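Local coordinates for hydrazine synthase subunit gamma (Candidatus Kuenenia stuttgartiensis, PDB 5C2V), which reduces nitric oxide to hydroxylamine, the first half-reaction of hydrazine synthesis, as a diheme component of the hydrazine synthase complex, at residues A64-E69 / L76-G81; G81-G86 / R104-T109. All blocks are in the same frame, centred on the assembly; numbering follows the deposited sequence.

Both contacts are buried and wrap the same heme c, a case of several loops converging on one cofactor. Interaction 1 lies at the covalent and axial attachments of the heme and is mainly apolar, a sulfur and an aromatic ring meeting beside the porphyrin. Interaction 2 lies at the propionates and is made of charges: a salt bridge, heme carboxylates and a shared lysine. Gly-81 belongs to both, and the segments 76-81 and 81-86 supply most of the protein ligands of one calcium ion, with Asp-79 and Leu-80 from the first and Glu-83 and Gly-84 from the second; Ser-87 and a water complete the site.

Interaction 1: residues A64-E69 / L76-G81; sequences ASCHYE and LIWDLG. With CA (calcium ion), chain U; HEC (heme c), chain V.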
# COMPACT_ATOMS: atom_id res chain seq x y z
N ALA C 64 12.23 46.52 -1.43
CA ALA C 64 11.56 47.21 -0.34
C ALA C 64 11.28 46.31 0.85
O ALA C 64 10.90 46.79 1.92
CB ALA C 64 10.27 47.85 -0.84
N SER C 65 11.43 45.01 0.69
CA SER C 65 11.25 44.10 1.81
C SER C 65 12.42 44.24 2.79
O SER C 65 12.29 43.93 3.98
CB SER C 65 11.11 42.66 1.33
OG SER C 65 9.97 42.52 0.50
N CYS C 66 13.55 44.72 2.28
CA CYS C 66 14.77 44.90 3.06
C CYS C 66 15.03 46.38 3.39
O CYS C 66 15.13 46.76 4.56
CB CYS C 66 15.97 44.31 2.33
SG CYS C 66 16.15 42.51 2.53
N HIS C 67 15.18 47.19 2.34
CA HIS C 67 15.52 48.61 2.45
C HIS C 67 14.28 49.43 2.74
O HIS C 67 14.29 50.66 2.72
CB HIS C 67 16.20 49.08 1.17
CG HIS C 67 17.46 48.34 0.87
ND1 HIS C 67 18.60 48.47 1.62
CD2 HIS C 67 17.75 47.42 -0.09
CE1 HIS C 67 19.55 47.69 1.13
NE2 HIS C 67 19.04 47.03 0.10
N TYR C 68 13.21 48.70 2.97
CA TYR C 68 11.86 49.18 3.23
C TYR C 68 11.30 50.03 2.06
O TYR C 68 11.89 50.00 0.98
CB TYR C 68 11.91 49.93 4.58
CG TYR C 68 10.65 50.57 5.00
CD1 TYR C 68 9.58 49.80 5.51
CD2 TYR C 68 10.50 51.93 4.90
CE1 TYR C 68 8.41 50.42 5.89
CE2 TYR C 68 9.35 52.52 5.26
CZ TYR C 68 8.32 51.81 5.75
OH TYR C 68 7.14 52.42 6.14
N GLU C 69 10.22 50.79 2.22
CA GLU C 69 9.67 51.51 1.05
C GLU C 69 9.75 53.04 1.07
O GLU C 69 9.43 53.70 0.07
CB GLU C 69 8.22 51.08 0.79
CG GLU C 69 7.18 51.75 1.64
CD GLU C 69 6.75 50.88 2.79
OE1 GLU C 69 5.81 51.29 3.51
OE2 GLU C 69 7.33 49.80 2.96
N LEU C 76 16.96 44.58 9.17
CA LEU C 76 17.12 43.14 9.08
C LEU C 76 18.56 42.75 8.76
O LEU C 76 19.19 43.33 7.87
CB LEU C 76 16.18 42.56 8.02
CG LEU C 76 14.69 42.53 8.37
CD1 LEU C 76 13.86 42.09 7.17
CD2 LEU C 76 14.44 41.62 9.56
N ILE C 77 19.08 41.76 9.48
CA ILE C 77 20.46 41.32 9.32
C ILE C 77 20.52 39.99 8.57
O ILE C 77 19.92 39.01 8.98
CB ILE C 77 21.16 41.19 10.68
CG1 ILE C 77 21.06 42.51 11.45
CG2 ILE C 77 22.62 40.78 10.49
CD1 ILE C 77 21.64 42.45 12.84
N TRP C 78 21.26 39.98 7.46
CA TRP C 78 21.27 38.83 6.56
C TRP C 78 22.66 38.22 6.40
O TRP C 78 23.67 38.87 6.65
CB TRP C 78 20.75 39.24 5.19
CG TRP C 78 19.37 39.80 5.22
CD1 TRP C 78 19.02 41.12 5.23
CD2 TRP C 78 18.15 39.06 5.26
NE1 TRP C 78 17.65 41.25 5.27
CE2 TRP C 78 17.09 40.00 5.29
CE3 TRP C 78 17.84 37.70 5.27
CZ2 TRP C 78 15.76 39.61 5.33
CZ3 TRP C 78 16.51 37.32 5.31
CH2 TRP C 78 15.49 38.27 5.34
N ASP C 79 22.70 36.96 5.97
CA ASP C 79 23.96 36.35 5.60
C ASP C 79 24.01 36.14 4.09
O ASP C 79 23.41 35.20 3.56
CB ASP C 79 24.16 35.03 6.35
CG ASP C 79 25.50 34.40 6.09
OD1 ASP C 79 26.37 35.08 5.50
OD2 ASP C 79 25.70 33.23 6.47
N LEU C 80 24.75 37.02 3.41
CA LEU C 80 24.96 36.96 1.96
C LEU C 80 26.11 36.03 1.59
O LEU C 80 27.04 35.84 2.38
CB LEU C 80 25.19 38.36 1.40
CG LEU C 80 24.07 39.36 1.70
CD1 LEU C 80 24.34 40.71 1.05
CD2 LEU C 80 22.71 38.81 1.27
N GLY C 81 26.07 35.49 0.38
CA GLY C 81 27.01 34.46 -0.02
C GLY C 81 28.28 34.85 -0.76
O GLY C 81 29.07 33.98 -1.12
CA CA U . 27.64 36.70 4.56
FE HEC V . 20.36 45.80 -0.77
CHA HEC V . 23.31 46.97 0.55
CHB HEC V . 20.28 48.44 -2.92
CHC HEC V . 17.54 44.50 -2.27
CHD HEC V . 19.97 43.59 1.82
NA HEC V . 21.60 47.40 -1.14
C1A HEC V . 22.74 47.74 -0.43
C2A HEC V . 23.19 49.04 -0.90
C3A HEC V . 22.34 49.44 -1.87
C4A HEC V . 21.34 48.42 -2.03
CMA HEC V . 22.39 50.75 -2.69
CAA HEC V . 24.43 49.80 -0.38
CBA HEC V . 24.06 51.13 0.27
CGA HEC V . 25.29 51.86 0.73
O1A HEC V . 26.40 51.27 0.64
O2A HEC V . 25.17 53.02 1.19
NB HEC V . 19.05 46.43 -2.24
C1B HEC V . 19.39 47.42 -3.14
C2B HEC V . 18.64 47.19 -4.36
C3B HEC V . 17.87 46.11 -4.18
C4B HEC V . 18.12 45.61 -2.84
CMB HEC V . 18.71 48.08 -5.62
CAB HEC V . 16.90 45.47 -5.20
CBB HEC V . 17.67 44.81 -6.36
NC HEC V . 18.99 44.33 -0.30
C1C HEC V . 17.92 43.93 -1.07
C2C HEC V . 17.36 42.73 -0.48
C3C HEC V . 17.94 42.56 0.71
C4C HEC V . 19.04 43.51 0.81
CMC HEC V . 16.04 42.07 -0.95
CAC HEC V . 17.62 41.45 1.74
CBC HEC V . 18.03 40.07 1.19
ND HEC V . 21.44 45.40 0.97
C1D HEC V . 21.15 44.32 1.80
C2D HEC V . 22.30 44.06 2.64
C3D HEC V . 23.34 45.12 2.25
C4D HEC V . 22.72 45.90 1.20
CMD HEC V . 22.44 42.96 3.72
CAD HEC V . 24.75 45.30 2.83
CBD HEC V . 25.69 44.31 2.14
CGD HEC V . 27.09 44.48 2.68
O1D HEC V . 28.00 43.74 2.22
O2D HEC V . 27.28 45.34 3.57
O HOH W 1 25.96 38.43 4.55
O HOH W 2 21.71 44.55 -1.77
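Cys-66 and Trp-78 meet at the CXXCH heme-attachment motif, in which Cys-63 and Cys-66 supply the motif's two thioether links and His-67 binds the iron; Cys-126 is a further covalent attachment of this heme. SG of Cys-66 is bonded to CAC of the heme, and from there it approaches the five-membered ring of Trp-78 obliquely, 4.1 Å from the ring centroid and 48° off the normal. Its nearest indole atom is NE1, at 3.4 Å. Carbon CAC lies over the rim of one indole face, 3.5 Å above the plane, while the sulfur stays oblique. Rotation about the first side-chain bond of Trp-78 (chi1 -58°) swings the indole to the thioether side. Phe-226 of the beta subunit also meets this indole, placing the contact near a subunit interface.

Alongside, CD1 of Leu-76 comes to 4.0 Å from the carbonyl O of Ser-65, while CD1 of Leu-80 packs against the heme methyl CMD, 4.0 Å away. Just past strand 77-78, OD1 of Asp-79 and O of Leu-80 bind a calcium ion. This heme appears to be in the active site. Lys-92 O accepts a hydrogen bond from ND1 of His-67, tying down the ring's outer nitrogen; NE2 of His-67 binds the iron at 2.0 Å, with water 2 on the opposite side of the metal.

Interaction 2: residues G81-G86 / R104-T109; sequences GDEGWG and RHEGFT. With CA (calcium ion), chain U; HEC (heme c), chain V.
Asp-82 and Arg-104 meet, their side chains pointing against each other, beside a heme propionate, in a pocket where protein loops clasp both the cofactor and a calcium ion. Arg-104 can be followed outward from the backbone. Its CB lies 4.0 Å from propionate oxygen O1D; bends at chi2 and chi3 carry the chain past this oxygen, with CD 3.2 Å from O1D. NE is still near O1D, at 4.1 Å, and CZ faces OD2 of Asp-82. At the tip the guanidinium divides its work. NH1 donates to O1D and, weakly, to OD1 of Asp-82, whereas NH2 makes the main bond of the salt bridge, 2.6 Å to OD2 of Asp-82 and nearly straight at 172°. That oxygen lies in the guanidinium plane, yet NH2 meets it from above the carboxylate plane, 41° out. Arg-128 is a second cationic partner of Asp-82 OD2.

Next to this bridge, OE1 of Glu-83 and OE2 of Glu-106 stand 3.6 Å apart, and Lys-89 forms salt bridges with both. Water 3 also links the two residues, donating to the carbonyl O of Glu-83 and to OE2 of Glu-106, whose OE1 is bonded to His-111. Lys-89 thus serves the two glutamates, calcium takes OE2 of Glu-83, Arg-104 holds Asp-82 and O1D, and ND1 of His-105 donates to O2D, an arrangement that would probably favour the ionised acids and fix the heme's polar edge.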
# COMPACT_ATOMS: atom_id res chain seq x y z
N GLY C 81 26.07 35.49 0.38
CA GLY C 81 27.01 34.46 -0.02
C GLY C 81 28.28 34.85 -0.76
O GLY C 81 29.07 33.98 -1.12
N ASP C 82 28.47 36.14 -1.04
CA ASP C 82 29.71 36.57 -1.67
C ASP C 82 30.81 36.97 -0.68
O ASP C 82 31.98 37.08 -1.04
CB ASP C 82 29.45 37.73 -2.64
CG ASP C 82 28.51 38.77 -2.05
OD1 ASP C 82 28.43 38.87 -0.81
OD2 ASP C 82 27.86 39.49 -2.84
N GLU C 83 30.42 37.20 0.58
CA GLU C 83 31.37 37.61 1.61
C GLU C 83 31.80 36.48 2.55
O GLU C 83 32.55 36.71 3.49
CB GLU C 83 30.78 38.75 2.43
CG GLU C 83 29.43 38.42 3.01
CD GLU C 83 28.82 39.61 3.68
OE1 GLU C 83 29.50 40.65 3.80
OE2 GLU C 83 27.64 39.52 4.08
N GLY C 84 31.29 35.28 2.31
CA GLY C 84 31.54 34.16 3.20
C GLY C 84 30.39 33.89 4.14
O GLY C 84 29.67 34.81 4.56
N TRP C 85 30.21 32.62 4.49
CA TRP C 85 29.11 32.21 5.36
C TRP C 85 29.48 32.40 6.82
O TRP C 85 30.62 32.16 7.22
CB TRP C 85 28.73 30.75 5.09
CG TRP C 85 28.43 30.45 3.65
CD1 TRP C 85 29.14 29.63 2.82
CD2 TRP C 85 27.34 30.96 2.88
NE1 TRP C 85 28.56 29.60 1.58
CE2 TRP C 85 27.45 30.41 1.59
CE3 TRP C 85 26.28 31.83 3.15
CZ2 TRP C 85 26.54 30.70 0.57
CZ3 TRP C 85 25.38 32.12 2.13
CH2 TRP C 85 25.52 31.55 0.86
N GLY C 86 28.51 32.82 7.62
CA GLY C 86 28.77 33.11 9.02
C GLY C 86 29.20 34.55 9.21
O GLY C 86 29.43 35.01 10.33
N ARG C 104 28.48 49.45 -0.23
CA ARG C 104 28.38 48.37 0.75
C ARG C 104 29.04 48.73 2.08
O ARG C 104 28.97 49.87 2.53
CB ARG C 104 29.00 47.08 0.20
CG ARG C 104 28.30 46.48 -1.00
CD ARG C 104 27.83 45.07 -0.68
NE ARG C 104 27.85 44.18 -1.84
CZ ARG C 104 27.78 42.86 -1.76
NH1 ARG C 104 27.71 42.27 -0.57
NH2 ARG C 104 27.81 42.12 -2.86
N HIS C 105 29.71 47.76 2.69
CA HIS C 105 30.28 47.93 4.02
C HIS C 105 31.79 47.74 4.01
O HIS C 105 32.54 48.66 4.33
CB HIS C 105 29.65 46.94 5.01
CG HIS C 105 28.37 47.43 5.62
ND1 HIS C 105 27.13 47.05 5.16
CD2 HIS C 105 28.14 48.27 6.65
CE1 HIS C 105 26.19 47.63 5.89
NE2 HIS C 105 26.78 48.38 6.80
N GLU C 106 32.23 46.54 3.66
CA GLU C 106 33.65 46.23 3.54
C GLU C 106 34.32 47.18 2.56
O GLU C 106 33.78 47.47 1.50
CB GLU C 106 33.84 44.78 3.09
CG GLU C 106 33.13 43.76 3.97
CD GLU C 106 33.42 42.33 3.57
OE1 GLU C 106 34.09 42.13 2.54
OE2 GLU C 106 32.97 41.41 4.29
N GLY C 107 35.50 47.67 2.94
CA GLY C 107 36.19 48.68 2.16
C GLY C 107 37.23 48.13 1.20
O GLY C 107 37.14 46.98 0.76
N PHE C 108 38.22 48.95 0.88
CA PHE C 108 39.25 48.59 -0.09
C PHE C 108 40.14 47.46 0.40
O PHE C 108 40.65 46.68 -0.40
CB PHE C 108 40.11 49.81 -0.43
CG PHE C 108 39.37 50.88 -1.18
CD1 PHE C 108 39.26 50.82 -2.56
CD2 PHE C 108 38.80 51.95 -0.52
CE1 PHE C 108 38.58 51.80 -3.26
CE2 PHE C 108 38.12 52.94 -1.21
CZ PHE C 108 38.01 52.86 -2.59
N THR C 109 40.33 47.39 1.72
CA THR C 109 41.19 46.36 2.29
C THR C 109 40.62 44.97 2.02
O THR C 109 39.47 44.68 2.36
CB THR C 109 41.37 46.55 3.81
OG1 THR C 109 41.79 47.89 4.08
CG2 THR C 109 42.40 45.57 4.36
CA CA U . 27.64 36.70 4.56
FE HEC V . 20.36 45.80 -0.77
CHA HEC V . 23.31 46.97 0.55
CHB HEC V . 20.28 48.44 -2.92
CHC HEC V . 17.54 44.50 -2.27
CHD HEC V . 19.97 43.59 1.82
NA HEC V . 21.60 47.40 -1.14
C1A HEC V . 22.74 47.74 -0.43
C2A HEC V . 23.19 49.04 -0.90
C3A HEC V . 22.34 49.44 -1.87
C4A HEC V . 21.34 48.42 -2.03
CMA HEC V . 22.39 50.75 -2.69
CAA HEC V . 24.43 49.80 -0.38
CBA HEC V . 24.06 51.13 0.27
CGA HEC V . 25.29 51.86 0.73
O1A HEC V . 26.40 51.27 0.64
O2A HEC V . 25.17 53.02 1.19
NB HEC V . 19.05 46.43 -2.24
C1B HEC V . 19.39 47.42 -3.14
C2B HEC V . 18.64 47.19 -4.36
C3B HEC V . 17.87 46.11 -4.18
C4B HEC V . 18.12 45.61 -2.84
CMB HEC V . 18.71 48.08 -5.62
CAB HEC V . 16.90 45.47 -5.20
CBB HEC V . 17.67 44.81 -6.36
NC HEC V . 18.99 44.33 -0.30
C1C HEC V . 17.92 43.93 -1.07
C2C HEC V . 17.36 42.73 -0.48
C3C HEC V . 17.94 42.56 0.71
C4C HEC V . 19.04 43.51 0.81
CMC HEC V . 16.04 42.07 -0.95
CAC HEC V . 17.62 41.45 1.74
CBC HEC V . 18.03 40.07 1.19
ND HEC V . 21.44 45.40 0.97
C1D HEC V . 21.15 44.32 1.80
C2D HEC V . 22.30 44.06 2.64
C3D HEC V . 23.34 45.12 2.25
C4D HEC V . 22.72 45.90 1.20
CMD HEC V . 22.44 42.96 3.72
CAD HEC V . 24.75 45.30 2.83
CBD HEC V . 25.69 44.31 2.14
CGD HEC V . 27.09 44.48 2.68
O1D HEC V . 28.00 43.74 2.22
O2D HEC V . 27.28 45.34 3.57
O HOH W 3 33.27 38.89 5.68
O HOH W 1 25.96 38.43 4.55
O HOH W 2 21.71 44.55 -1.77